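Local coordinates for protein PlyP35 (Listeria phage P35, PDB 6S3Y) that probably anchors a phage endolysin to the Listeria cell wall through its SH3-like cell wall binding domains, at residues R59-S71 with V78-D90. Residues are numbered along the deposited sequence; the frame is centred on the assembly and turned at random.
Sequences RGYIYHSMAKVTS and VNATINAHAFCWD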
# COMPACT_ATOMS: atom_id res chain seq x y z
N ARG A 59 -15.19 -6.91 2.77
CA ARG A 59 -14.01 -7.20 3.61
C ARG A 59 -12.76 -6.67 2.91
O ARG A 59 -12.65 -6.80 1.69
CB ARG A 59 -13.90 -8.70 3.91
CG ARG A 59 -12.70 -9.05 4.76
CD ARG A 59 -12.82 -10.41 5.42
NE ARG A 59 -13.94 -10.48 6.35
CZ ARG A 59 -13.92 -10.05 7.60
NH1 ARG A 59 -12.86 -9.46 8.11
NH2 ARG A 59 -15.02 -10.16 8.33
N GLY A 60 -11.83 -6.14 3.68
CA GLY A 60 -10.50 -5.76 3.18
C GLY A 60 -9.40 -6.17 4.12
O GLY A 60 -9.68 -6.67 5.23
N TYR A 61 -8.17 -5.96 3.66
CA TYR A 61 -6.93 -6.37 4.35
C TYR A 61 -5.93 -5.22 4.23
O TYR A 61 -5.73 -4.71 3.12
CB TYR A 61 -6.38 -7.65 3.70
CG TYR A 61 -7.34 -8.81 3.75
CD1 TYR A 61 -8.29 -8.99 2.76
CD2 TYR A 61 -7.31 -9.71 4.79
CE1 TYR A 61 -9.21 -10.04 2.82
CE2 TYR A 61 -8.19 -10.77 4.86
CZ TYR A 61 -9.15 -10.93 3.87
OH TYR A 61 -10.07 -11.94 3.90
N ILE A 62 -5.25 -4.90 5.32
CA ILE A 62 -4.25 -3.82 5.31
C ILE A 62 -3.01 -4.27 6.06
O ILE A 62 -3.11 -4.91 7.12
CB ILE A 62 -4.86 -2.50 5.84
CG1 ILE A 62 -3.85 -1.36 5.72
CG2 ILE A 62 -5.38 -2.65 7.25
CD1 ILE A 62 -4.49 0.02 5.75
N TYR A 63 -1.85 -3.95 5.50
CA TYR A 63 -0.54 -4.42 6.01
C TYR A 63 -0.25 -3.77 7.35
O TYR A 63 -0.65 -2.61 7.54
CB TYR A 63 0.49 -4.14 4.93
CG TYR A 63 1.85 -4.75 5.16
CD1 TYR A 63 2.13 -6.03 4.71
CD2 TYR A 63 2.85 -4.04 5.78
CE1 TYR A 63 3.40 -6.59 4.85
CE2 TYR A 63 4.12 -4.57 5.92
CZ TYR A 63 4.40 -5.85 5.45
OH TYR A 63 5.63 -6.37 5.63
N HIS A 64 0.39 -4.48 8.26
CA HIS A 64 0.46 -4.14 9.71
C HIS A 64 1.11 -2.77 9.91
O HIS A 64 0.68 -2.05 10.83
CB HIS A 64 1.18 -5.24 10.49
CG HIS A 64 2.65 -5.25 10.30
ND1 HIS A 64 3.28 -5.67 9.12
CD2 HIS A 64 3.62 -4.86 11.13
CE1 HIS A 64 4.58 -5.56 9.26
NE2 HIS A 64 4.81 -5.07 10.48
N SER A 65 2.10 -2.40 9.09
CA SER A 65 2.84 -1.12 9.28
C SER A 65 1.99 0.07 8.84
O SER A 65 2.35 1.20 9.09
CB SER A 65 4.18 -1.17 8.62
OG SER A 65 4.06 -1.33 7.21
N MSE A 66 0.84 -0.16 8.19
CA MSE A 66 -0.06 0.92 7.80
C MSE A 66 -1.19 1.14 8.82
O MSE A 66 -2.09 1.96 8.58
CB MSE A 66 -0.63 0.67 6.42
CG MSE A 66 0.44 0.52 5.38
SE MSE A 66 -0.29 -0.14 3.74
CE MSE A 66 1.33 -0.21 2.65
N ALA A 67 -1.16 0.44 9.96
CA ALA A 67 -2.20 0.57 10.96
C ALA A 67 -1.57 0.62 12.35
O ALA A 67 -0.92 -0.34 12.76
CB ALA A 67 -3.19 -0.57 10.89
N LYS A 68 -1.79 1.72 13.06
CA LYS A 68 -1.29 1.96 14.43
C LYS A 68 -2.44 1.67 15.40
O LYS A 68 -3.42 2.43 15.37
CB LYS A 68 -0.76 3.40 14.50
CG LYS A 68 -0.13 3.81 15.81
CD LYS A 68 0.24 5.30 15.81
CE LYS A 68 -0.99 6.17 15.63
NZ LYS A 68 -0.71 7.62 15.67
N VAL A 69 -2.33 0.62 16.20
CA VAL A 69 -3.40 0.20 17.15
C VAL A 69 -3.35 1.13 18.40
O VAL A 69 -2.30 1.20 19.01
CB VAL A 69 -3.24 -1.27 17.58
CG1 VAL A 69 -4.24 -1.66 18.65
CG2 VAL A 69 -3.37 -2.22 16.43
N THR A 70 -4.44 1.79 18.70
CA THR A 70 -4.56 2.75 19.85
C THR A 70 -5.34 2.12 21.01
O THR A 70 -5.09 2.52 22.15
CB THR A 70 -5.16 4.07 19.35
OG1 THR A 70 -6.46 3.83 18.79
CG2 THR A 70 -4.32 4.71 18.27
N SER A 71 -6.20 1.12 20.76
CA SER A 71 -6.94 0.41 21.84
C SER A 71 -7.44 -0.96 21.36
O SER A 71 -7.54 -1.17 20.12
CB SER A 71 -8.07 1.25 22.35
OG SER A 71 -8.99 1.54 21.32
N VAL A 78 -9.57 -4.36 17.13
CA VAL A 78 -8.72 -3.23 17.61
C VAL A 78 -9.22 -1.94 16.95
O VAL A 78 -9.88 -1.98 15.86
CB VAL A 78 -7.23 -3.48 17.33
CG1 VAL A 78 -6.71 -4.67 18.10
CG2 VAL A 78 -6.94 -3.65 15.86
N ASN A 79 -8.96 -0.82 17.62
CA ASN A 79 -9.21 0.52 17.04
C ASN A 79 -7.83 1.03 16.60
O ASN A 79 -6.88 0.88 17.39
CB ASN A 79 -9.96 1.40 18.02
CG ASN A 79 -11.11 0.67 18.66
OD1 ASN A 79 -12.07 0.22 18.01
ND2 ASN A 79 -10.99 0.49 19.96
N ALA A 80 -7.73 1.50 15.36
CA ALA A 80 -6.42 1.85 14.78
C ALA A 80 -6.51 3.14 13.98
O ALA A 80 -7.62 3.46 13.48
CB ALA A 80 -5.89 0.72 13.90
N THR A 81 -5.37 3.81 13.84
CA THR A 81 -5.19 4.99 12.98
C THR A 81 -4.32 4.59 11.78
O THR A 81 -3.32 3.93 11.99
CB THR A 81 -4.54 6.12 13.80
OG1 THR A 81 -5.46 6.39 14.86
CG2 THR A 81 -4.29 7.37 12.97
N ILE A 82 -4.73 4.96 10.58
CA ILE A 82 -3.96 4.63 9.35
C ILE A 82 -2.66 5.44 9.32
O ILE A 82 -2.69 6.69 9.50
CB ILE A 82 -4.82 4.82 8.10
CG1 ILE A 82 -6.06 3.93 8.16
CG2 ILE A 82 -4.01 4.56 6.83
CD1 ILE A 82 -5.75 2.48 8.58
N ASN A 83 -1.56 4.73 9.09
CA ASN A 83 -0.21 5.27 8.80
C ASN A 83 0.09 5.04 7.32
O ASN A 83 0.42 3.90 6.94
CB ASN A 83 0.81 4.61 9.74
CG ASN A 83 2.22 5.05 9.46
OD1 ASN A 83 2.54 6.21 9.59
ND2 ASN A 83 3.08 4.13 9.05
N ALA A 84 -0.08 6.06 6.51
CA ALA A 84 0.11 6.02 5.05
C ALA A 84 1.59 5.81 4.71
O ALA A 84 2.42 6.54 5.22
CB ALA A 84 -0.47 7.25 4.40
N HIS A 85 1.87 4.86 3.82
CA HIS A 85 3.20 4.65 3.17
C HIS A 85 3.00 3.63 2.06
O HIS A 85 1.93 2.98 2.01
CB HIS A 85 4.28 4.21 4.17
CG HIS A 85 4.27 2.75 4.52
ND1 HIS A 85 3.80 2.30 5.74
CD2 HIS A 85 4.65 1.64 3.83
CE1 HIS A 85 3.93 0.99 5.80
NE2 HIS A 85 4.43 0.57 4.64
N ALA A 86 3.97 3.52 1.17
CA ALA A 86 3.93 2.54 0.07
C ALA A 86 5.16 1.64 0.18
O ALA A 86 5.91 1.72 1.20
CB ALA A 86 3.83 3.27 -1.24
N PHE A 87 5.40 0.82 -0.83
CA PHE A 87 6.54 -0.10 -0.90
C PHE A 87 7.04 -0.11 -2.34
O PHE A 87 6.23 0.13 -3.26
CB PHE A 87 6.14 -1.52 -0.53
CG PHE A 87 6.01 -1.82 0.94
CD1 PHE A 87 7.05 -1.60 1.81
CD2 PHE A 87 4.84 -2.40 1.43
CE1 PHE A 87 6.95 -1.93 3.14
CE2 PHE A 87 4.74 -2.74 2.77
CZ PHE A 87 5.79 -2.49 3.64
N CYS A 88 8.33 -0.43 -2.53
CA CYS A 88 8.82 -1.01 -3.81
C CYS A 88 9.58 -2.29 -3.50
O CYS A 88 10.12 -2.45 -2.35
CB CYS A 88 9.64 -0.01 -4.61
SG CYS A 88 11.05 0.66 -3.68
N TRP A 89 9.60 -3.20 -4.47
CA TRP A 89 10.15 -4.56 -4.27
C TRP A 89 11.22 -4.85 -5.33
O TRP A 89 11.06 -4.39 -6.47
CB TRP A 89 9.01 -5.58 -4.38
CG TRP A 89 8.01 -5.57 -3.26
CD1 TRP A 89 8.00 -6.38 -2.17
CD2 TRP A 89 6.81 -4.79 -3.19
NE1 TRP A 89 6.89 -6.15 -1.42
CE2 TRP A 89 6.13 -5.18 -2.02
CE3 TRP A 89 6.23 -3.80 -4.00
CZ2 TRP A 89 4.92 -4.61 -1.63
CZ3 TRP A 89 5.02 -3.24 -3.62
CH2 TRP A 89 4.38 -3.65 -2.45
N ASP A 90 12.19 -5.69 -4.98
CA ASP A 90 13.27 -6.03 -5.95
C ASP A 90 12.79 -7.12 -6.89
O ASP A 90 13.57 -7.52 -7.72
CB ASP A 90 14.55 -6.40 -5.25
CG ASP A 90 14.59 -7.75 -4.58
OD1 ASP A 90 13.52 -8.32 -4.31
OD2 ASP A 90 15.71 -8.16 -4.29
O HOH W 1 -7.27 4.94 16.53
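V78 and V69 meet at the outer part of a bulged antiparallel beta hairpin, 67-71 against 78-82, in a chain with two probably SH3-like cell wall binding domains; V78 CB lies 3.7 Å from V69 CG1, and branched valines suit extended strands. T70 and S71 both face N79, a classic beta bulge: N79 O takes the amide of T70 and, weakly, that of S71, while N79 N bonds S71 O. A80 pairs with V69 at a CA-CA distance of 4.2 Å, its small methyl CB fitting 3.3 Å from K68 O. T81 exchanges two backbone bonds with K68, while a water joins its OG1 to T70 OG1, hydroxyls suiting strands that water reaches. I82, on the face shared with A67 and A80, brings its branched aliphatic CD1 to I62 CD1 in a buried place beside V37. N83, just past the last bridged pair, gives its N to M66 O; with CG anti to N (chi1 177°), its ND2 reaches S65 O at 3.0 Å, nearly in line with that carbonyl. Over one face of the flat H85 ring lies the CE methyl of M66, a selenomethionine label, its extended unbranched chain making a CH-pi contact. F87 finally turns its edge to the face of Y63 in a T-shaped pair, planes at 86°, F87 CZ lying 3.5 Å from Y63 CE2.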